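Local atomic coordinates of putative endoribonuclease (Klebsiella pneumoniae, PDB entry 3LYB), a protein that is a putative endoribonuclease of the YjgF-like L-PSP family and may cleave RNA, its true substrate being uncertain. Residues Q44-P47 against E48-E52; R18-D22 against F23-S27; M133-D136 against A137-I141. One frame throughout, in Å; residues are numbered along the deposited sequence.

Interaction 1: residues Q44-P47 against E48-E52; sequences QDVP and EPVRE. With CA (calcium ion), chain F.
The flat guanidinium of Arg51 has CA of Gln44 over one face and CG of Glu48 over the opposite one, both set toward its rim, while Val46 O meets its edge in the plane. This is the N-terminal end of helix 48-54, where an arginine reaches back to a carbonyl of the chain entering the helix. Arg51 NE gives Val46 O a hydrogen bond of 3.2 Å that is fairly straight at 157°, and Arg51 NH2 adds a weak one of 3.3 Å to the same Val46 O. An arginine suits the place: extended from CG to NE (chi2 170°), it spans the gap and can offer two N-H groups to one acceptor. Arg51 CG rests 3.7 Å from Val46 CG2.

Beside it the Gln44 amide stands 74° from the guanidinium plane; Gln44 NE2 and Arg51 NH1 are both donors and form no bond. Glu48 OE2 lies well out of the guanidinium plane, so its long salt bridge with Arg51 NH2 is one of charge alone. Pro47 and Val50 turn apolar surface to each other and, with Val46, to Trp74 of helix 60-85. Asp45 points away from the helix and, with Asn41, binds a calcium ion. Pro47 O takes weak hydrogen bonds from Arg51 N (3.3 Å) and Val50 N (2.9 Å).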
loop_
_atom_site.group_PDB
_atom_site.type_symbol
_atom_site.label_atom_id
_atom_site.label_comp_id
_atom_site.label_asym_id
_atom_site.label_seq_id
_atom_site.Cartn_x
_atom_site.Cartn_y
_atom_site.Cartn_z
ATOM N N GLN B 44 -22.845 -24.064 -5.889
ATOM C CA GLN B 44 -23.108 -24.770 -7.133
ATOM C C GLN B 44 -22.147 -25.931 -7.388
ATOM O O GLN B 44 -22.450 -26.826 -8.170
ATOM C CB GLN B 44 -23.143 -23.790 -8.313
ATOM C CG GLN B 44 -24.221 -22.665 -8.182
ATOM C CD GLN B 44 -25.672 -23.197 -8.170
ATOM O OE1 GLN B 44 -26.031 -24.074 -8.970
ATOM N NE2 GLN B 44 -26.507 -22.660 -7.272
ATOM N N ASP B 45 -21.012 -25.955 -6.706
ATOM C CA ASP B 45 -20.064 -27.065 -6.886
ATOM C C ASP B 45 -20.232 -28.204 -5.877
ATOM O O ASP B 45 -19.446 -29.145 -5.859
ATOM C CB ASP B 45 -18.615 -26.563 -6.895
ATOM C CG ASP B 45 -18.318 -25.633 -8.069
ATOM O OD1 ASP B 45 -18.568 -26.013 -9.252
ATOM O OD2 ASP B 45 -17.817 -24.518 -7.802
ATOM N N VAL B 46 -21.251 -28.128 -5.038
ATOM C CA VAL B 46 -21.466 -29.189 -4.076
ATOM C C VAL B 46 -22.862 -29.805 -4.171
ATOM O O VAL B 46 -23.818 -29.155 -4.626
ATOM C CB VAL B 46 -21.156 -28.753 -2.603
ATOM C CG1 VAL B 46 -19.732 -28.152 -2.485
ATOM C CG2 VAL B 46 -22.235 -27.806 -2.039
ATOM N N PRO B 47 -22.977 -31.080 -3.768
ATOM C CA PRO B 47 -24.261 -31.771 -3.733
ATOM C C PRO B 47 -25.357 -30.903 -3.123
ATOM O O PRO B 47 -25.129 -30.221 -2.112
ATOM C CB PRO B 47 -23.957 -32.985 -2.838
ATOM C CG PRO B 47 -22.536 -33.335 -3.222
ATOM C CD PRO B 47 -21.859 -31.992 -3.438
ATOM N N GLU B 48 -26.532 -30.924 -3.740
ATOM C CA GLU B 48 -27.614 -30.036 -3.339
ATOM C C GLU B 48 -27.977 -30.092 -1.843
ATOM O O GLU B 48 -28.070 -29.056 -1.199
ATOM C CB GLU B 48 -28.832 -30.255 -4.222
ATOM C CG GLU B 48 -28.715 -29.661 -5.636
ATOM C CD GLU B 48 -28.068 -30.570 -6.683
ATOM O OE1 GLU B 48 -27.392 -31.579 -6.335
ATOM O OE2 GLU B 48 -28.248 -30.245 -7.884
ATOM N N PRO B 49 -28.159 -31.297 -1.273
ATOM C CA PRO B 49 -28.569 -31.219 0.117
ATOM C C PRO B 49 -27.410 -30.859 1.030
ATOM O O PRO B 49 -27.641 -30.461 2.190
ATOM C CB PRO B 49 -29.109 -32.623 0.416
ATOM C CG PRO B 49 -28.478 -33.509 -0.581
ATOM C CD PRO B 49 -28.071 -32.686 -1.758
ATOM N N VAL B 50 -26.179 -30.971 0.518
ATOM C CA VAL B 50 -25.003 -30.534 1.284
ATOM C C VAL B 50 -25.007 -29.005 1.450
ATOM O O VAL B 50 -24.515 -28.481 2.432
ATOM C CB VAL B 50 -23.665 -31.018 0.694
ATOM C CG1 VAL B 50 -22.506 -30.306 1.385
ATOM C CG2 VAL B 50 -23.509 -32.562 0.827
ATOM N N ARG B 51 -25.629 -28.299 0.521
ATOM C CA ARG B 51 -25.721 -26.866 0.646
ATOM C C ARG B 51 -26.409 -26.426 1.923
ATOM O O ARG B 51 -25.825 -25.643 2.704
ATOM C CB ARG B 51 -26.410 -26.259 -0.567
ATOM C CG ARG B 51 -25.701 -26.567 -1.831
ATOM C CD ARG B 51 -26.524 -26.157 -3.011
ATOM N NE ARG B 51 -26.071 -26.882 -4.195
ATOM C CZ ARG B 51 -26.436 -26.594 -5.433
ATOM N NH1 ARG B 51 -27.253 -25.563 -5.673
ATOM N NH2 ARG B 51 -25.960 -27.327 -6.423
ATOM N N GLU B 52 -27.641 -26.904 2.151
ATOM C CA GLU B 52 -28.373 -26.428 3.357
ATOM C C GLU B 52 -27.746 -27.077 4.587
ATOM O O GLU B 52 -27.838 -26.554 5.676
ATOM C CB GLU B 52 -29.936 -26.453 3.234
ATOM C CG GLU B 52 -30.825 -25.835 4.432
ATOM C CD GLU B 52 -30.696 -24.298 4.728
ATOM O OE1 GLU B 52 -31.461 -23.473 4.146
ATOM O OE2 GLU B 52 -29.878 -23.921 5.618
HETATM CA CA CA F . -17.364 -23.867 -10.597
#

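Interaction 2: residues R18-D22 against F23-S27; sequences RRAGD and FIFLS
Arg18 and Phe25 face each other as an antiparallel hydrogen-bonded pair: Phe25 N reaches Arg18 O at 2.8 Å and nearly straight (164°), while the return bond from Arg18 N to Phe25 O is weak. Ala20 and Phe23 form the second such pair. Ala20 N bonds to Phe23 O at 2.8 Å, and Phe23 N approaches Ala20 O from above the carbonyl plane at 3.1 Å. Between them, Arg19 and Ile24 make a non-hydrogen-bonded pair with CA atoms 4.4 Å apart.

CA-H...O contacts supplement these bonds. Ile24 CA lies 3.2 Å from Arg18 O, and Arg19 CA sits similarly close to Phe23 O.

The two strands, 17-20 and 23-26, thus form a tight beta hairpin closed by a type II' turn from Ala20 to Phe23. Gly21 occupies the turn position with positive phi (60°), which glycine adopts readily.

Among side chains, Arg19 lies across Ile24, whose CG1 is over one face of the guanidinium. The bend at chi3 (-83°) brings Arg19 NH1 back to a lone pair of Gly21 O at 2.6 Å, near the guanidinium plane, and Arg19 NH2 bonds to Leu149 O, so this polar head ties the turn to the chain just after strand 141-148.

On the face that carries Ala20, Phe23 and Phe25, along with Arg18, the packing is largely apolar. Ala20 CB meets the edge of the Phe25 ring, 4.0 Å from Phe25 CE1, a methyl small enough to sit beside an aromatic. The rings of Phe23 and Phe25 suit a buried place here: Phe23 packs on Phe23 of a second subunit and Ala20 of a third, and Phe25 on Ile95 of the second.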
loop_
_atom_site.group_PDB
_atom_site.type_symbol
_atom_site.label_atom_id
_atom_site.label_comp_id
_atom_site.label_asym_id
_atom_site.label_seq_id
_atom_site.Cartn_x
_atom_site.Cartn_y
_atom_site.Cartn_z
ATOM N N ARG B 18 0.524 -41.908 2.026
ATOM C CA ARG B 18 1.697 -42.741 2.265
ATOM C C ARG B 18 1.624 -43.325 3.663
ATOM O O ARG B 18 1.288 -42.614 4.619
ATOM C CB ARG B 18 2.979 -41.910 2.134
ATOM C CG ARG B 18 4.262 -42.698 2.262
ATOM C CD ARG B 18 4.556 -43.423 0.970
ATOM N NE ARG B 18 4.981 -42.492 -0.071
ATOM C CZ ARG B 18 6.254 -42.238 -0.362
ATOM N NH1 ARG B 18 7.226 -42.853 0.309
ATOM N NH2 ARG B 18 6.556 -41.372 -1.326
ATOM N N ARG B 19 1.936 -44.621 3.762
ATOM C CA ARG B 19 2.002 -45.332 5.039
ATOM C C ARG B 19 3.431 -45.368 5.576
ATOM O O ARG B 19 4.392 -45.450 4.810
ATOM C CB ARG B 19 1.438 -46.748 4.913
ATOM C CG ARG B 19 1.583 -47.592 6.180
ATOM C CD ARG B 19 0.791 -48.891 6.111
ATOM N NE ARG B 19 -0.620 -48.727 6.461
ATOM C CZ ARG B 19 -1.062 -48.567 7.706
ATOM N NH1 ARG B 19 -0.211 -48.535 8.735
ATOM N NH2 ARG B 19 -2.358 -48.429 7.926
ATOM N N ALA B 20 3.546 -45.266 6.898
ATOM C CA ALA B 20 4.818 -45.337 7.604
ATOM C C ALA B 20 4.541 -45.821 9.020
ATOM O O ALA B 20 4.033 -45.061 9.864
ATOM C CB ALA B 20 5.501 -43.978 7.620
ATOM N N GLY B 21 4.859 -47.092 9.274
ATOM C CA GLY B 21 4.447 -47.749 10.507
ATOM C C GLY B 21 2.930 -47.733 10.565
ATOM O O GLY B 21 2.251 -48.016 9.565
ATOM N N ASP B 22 2.402 -47.363 11.726
ATOM C CA ASP B 22 0.961 -47.353 11.955
ATOM C C ASP B 22 0.306 -46.060 11.442
ATOM O O ASP B 22 -0.907 -45.820 11.634
ATOM C CB ASP B 22 0.680 -47.558 13.446
ATOM C CG ASP B 22 1.298 -48.856 13.986
ATOM O OD1 ASP B 22 1.069 -49.941 13.411
ATOM O OD2 ASP B 22 2.028 -48.794 14.992
ATOM N N PHE B 23 1.111 -45.244 10.765
ATOM C CA PHE B 23 0.697 -43.916 10.363
ATOM C C PHE B 23 0.483 -43.804 8.867
ATOM O O PHE B 23 1.178 -44.437 8.071
ATOM C CB PHE B 23 1.748 -42.888 10.776
ATOM C CG PHE B 23 1.717 -42.526 12.224
ATOM C CD1 PHE B 23 0.802 -41.595 12.701
ATOM C CD2 PHE B 23 2.634 -43.085 13.112
ATOM C CE1 PHE B 23 0.786 -41.239 14.047
ATOM C CE2 PHE B 23 2.631 -42.731 14.460
ATOM C CZ PHE B 23 1.703 -41.809 14.925
ATOM N N ILE B 24 -0.478 -42.973 8.502
ATOM C CA ILE B 24 -0.704 -42.606 7.129
ATOM C C ILE B 24 -0.683 -41.092 7.046
ATOM O O ILE B 24 -1.398 -40.404 7.790
ATOM C CB ILE B 24 -2.036 -43.138 6.648
ATOM C CG1 ILE B 24 -1.988 -44.665 6.658
ATOM C CG2 ILE B 24 -2.390 -42.585 5.251
ATOM C CD1 ILE B 24 -3.310 -45.284 6.924
ATOM N N PHE B 25 0.159 -40.586 6.150
ATOM C CA PHE B 25 0.312 -39.158 5.936
ATOM C C PHE B 25 -0.343 -38.738 4.638
ATOM O O PHE B 25 -0.064 -39.313 3.597
ATOM C CB PHE B 25 1.789 -38.802 5.912
ATOM C CG PHE B 25 2.485 -39.050 7.212
ATOM C CD1 PHE B 25 3.031 -40.302 7.500
ATOM C CD2 PHE B 25 2.595 -38.035 8.155
ATOM C CE1 PHE B 25 3.673 -40.542 8.716
ATOM C CE2 PHE B 25 3.237 -38.260 9.380
ATOM C CZ PHE B 25 3.778 -39.519 9.660
ATOM N N LEU B 26 -1.226 -37.746 4.702
ATOM C CA LEU B 26 -1.800 -37.183 3.482
ATOM C C LEU B 26 -1.016 -35.974 3.033
ATOM O O LEU B 26 -0.494 -35.227 3.844
ATOM C CB LEU B 26 -3.277 -36.816 3.660
ATOM C CG LEU B 26 -4.282 -37.941 3.409
ATOM C CD1 LEU B 26 -4.228 -38.909 4.561
ATOM C CD2 LEU B 26 -5.681 -37.429 3.271
ATOM N N SER B 27 -0.911 -35.808 1.726
ATOM C CA SER B 27 -0.544 -34.530 1.160
ATOM C C SER B 27 -1.596 -33.505 1.552
ATOM O O SER B 27 -2.771 -33.866 1.713
ATOM C CB SER B 27 -0.514 -34.650 -0.351
ATOM O OG SER B 27 0.608 -35.410 -0.738
#

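Interaction 3: residues M133-D136 against A137-I141; sequences MLPD and ATVLI
Asp136 OD1 gathers two hydrogen bonds from Thr138: the backbone N of Thr138 meets OD1 nearly along its C-O axis at 2.5 Å, and Thr138 OG1 donates to the syn lone pair of the same Asp136 OD1 at 2.6 Å. With chi1 at 80°, CG lies between the backbone N and the carbonyl carbon of Asp136, which turns the carboxylate over the following turn. The two donors would be expected to stabilise negative charge on this oxygen.

Val139 N bonds to Asp136 O at 3.2 Å, straight at the hydrogen but coming from above the carbonyl plane. This bond closes a type I beta turn from Asp136 to Val139, and the Thr138 N to Asp136 OD1 bond superimposes an Asx turn on it, a place for which aspartate followed two residues later by threonine is well suited.

Beyond it, Val139 turns back to the chain before the turn: its CG2 packs 3.8 Å from Pro135 CD, the two side chains crossing at about a right angle, and its CG1 lies 3.9 Å from CB of selenomethionine Met133. The peptide before Pro135 is cis. Outside, the Gln72 side chain bonds to Thr138 O and Leu140 N, Pro135 packs on Phe60 of a fourth subunit, and Met133 extends the sheet into a strand of a second subunit.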
loop_
_atom_site.group_PDB
_atom_site.type_symbol
_atom_site.label_atom_id
_atom_site.label_comp_id
_atom_site.label_asym_id
_atom_site.label_seq_id
_atom_site.Cartn_x
_atom_site.Cartn_y
_atom_site.Cartn_z
HETATM N N MSE B 133 -2.154 -20.446 -1.318
HETATM C CA MSE B 133 -1.946 -21.871 -1.595
HETATM C C MSE B 133 -2.018 -22.107 -3.093
HETATM O O MSE B 133 -2.464 -21.245 -3.834
HETATM C CB MSE B 133 -2.970 -22.748 -0.878
HETATM C CG MSE B 133 -2.817 -22.765 0.627
HETATM SE SE MSE B 133 -3.584 -21.238 1.567
HETATM C CE MSE B 133 -5.465 -21.659 1.516
ATOM N N LEU B 134 -1.533 -23.267 -3.530
ATOM C CA LEU B 134 -1.619 -23.694 -4.919
ATOM C C LEU B 134 -3.062 -24.010 -5.257
ATOM O O LEU B 134 -3.830 -24.410 -4.374
ATOM C CB LEU B 134 -0.800 -24.954 -5.138
ATOM C CG LEU B 134 0.710 -24.797 -5.256
ATOM C CD1 LEU B 134 1.345 -26.214 -5.294
ATOM C CD2 LEU B 134 1.124 -23.965 -6.474
ATOM N N PRO B 135 -3.451 -23.846 -6.531
ATOM C CA PRO B 135 -2.670 -23.382 -7.660
ATOM C C PRO B 135 -2.769 -21.895 -7.899
ATOM O O PRO B 135 -2.062 -21.400 -8.759
ATOM C CB PRO B 135 -3.346 -24.087 -8.834
ATOM C CG PRO B 135 -4.767 -24.097 -8.480
ATOM C CD PRO B 135 -4.802 -24.269 -6.957
ATOM N N ASP B 136 -3.683 -21.212 -7.199
ATOM C CA ASP B 136 -3.846 -19.755 -7.261
ATOM C C ASP B 136 -4.533 -19.175 -5.996
ATOM O O ASP B 136 -4.939 -19.926 -5.084
ATOM C CB ASP B 136 -4.562 -19.332 -8.552
ATOM C CG ASP B 136 -6.092 -19.517 -8.497
ATOM O OD1 ASP B 136 -6.729 -19.338 -7.425
ATOM O OD2 ASP B 136 -6.687 -19.824 -9.571
ATOM N N ALA B 137 -4.669 -17.845 -5.979
ATOM C CA ALA B 137 -5.211 -17.101 -4.854
ATOM C C ALA B 137 -6.675 -17.353 -4.543
ATOM O O ALA B 137 -7.104 -17.025 -3.459
ATOM C CB ALA B 137 -4.946 -15.576 -4.991
ATOM N N THR B 138 -7.443 -17.920 -5.459
ATOM C CA THR B 138 -8.848 -18.265 -5.156
ATOM C C THR B 138 -9.027 -19.464 -4.178
ATOM O O THR B 138 -10.166 -19.755 -3.730
ATOM C CB THR B 138 -9.709 -18.546 -6.450
ATOM O OG1 THR B 138 -9.233 -19.727 -7.087
ATOM C CG2 THR B 138 -9.649 -17.369 -7.443
ATOM N N VAL B 139 -7.938 -20.158 -3.855
ATOM C CA VAL B 139 -8.019 -21.230 -2.886
ATOM C C VAL B 139 -7.931 -20.647 -1.468
ATOM O O VAL B 139 -6.929 -20.062 -1.092
ATOM C CB VAL B 139 -6.943 -22.314 -3.183
ATOM C CG1 VAL B 139 -6.644 -23.187 -1.980
ATOM C CG2 VAL B 139 -7.362 -23.146 -4.386
ATOM N N LEU B 140 -8.987 -20.819 -0.688
ATOM C CA LEU B 140 -9.148 -20.151 0.604
ATOM C C LEU B 140 -8.759 -20.980 1.830
ATOM O O LEU B 140 -8.574 -20.435 2.928
ATOM C CB LEU B 140 -10.598 -19.703 0.772
ATOM C CG LEU B 140 -11.214 -18.829 -0.322
ATOM C CD1 LEU B 140 -12.740 -18.698 -0.093
ATOM C CD2 LEU B 140 -10.566 -17.489 -0.276
ATOM N N ILE B 141 -8.620 -22.286 1.636
ATOM C CA ILE B 141 -8.403 -23.222 2.732
ATOM C C ILE B 141 -7.641 -24.420 2.194
ATOM O O ILE B 141 -7.909 -24.887 1.106
ATOM C CB ILE B 141 -9.757 -23.665 3.369
ATOM C CG1 ILE B 141 -9.555 -24.735 4.436
ATOM C CG2 ILE B 141 -10.750 -24.186 2.305
ATOM C CD1 ILE B 141 -9.167 -24.213 5.776
#

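Along the chain the order is interaction 2, interaction 1, interaction 3, with none overlapping another. Interaction 2 is the hairpin at one edge of the mixed sheet within this chain, and its strand 23-26 pairs with strand 141-148; interaction 3 lies in the loop leading into that same strand. Interaction 1 opens helix 48-54, on the opposite side of the chain's centre from the hairpin, their centres 31 Å apart. Centres of interactions 1 and 3 are 21 Å apart, yet both border helix 60-85, through Trp74 and Gln72 respectively. Interactions 2 and 3, with centres 25 Å apart, both touch the second subunit, so assembly contacts involve the hairpin and the 133-141 loop.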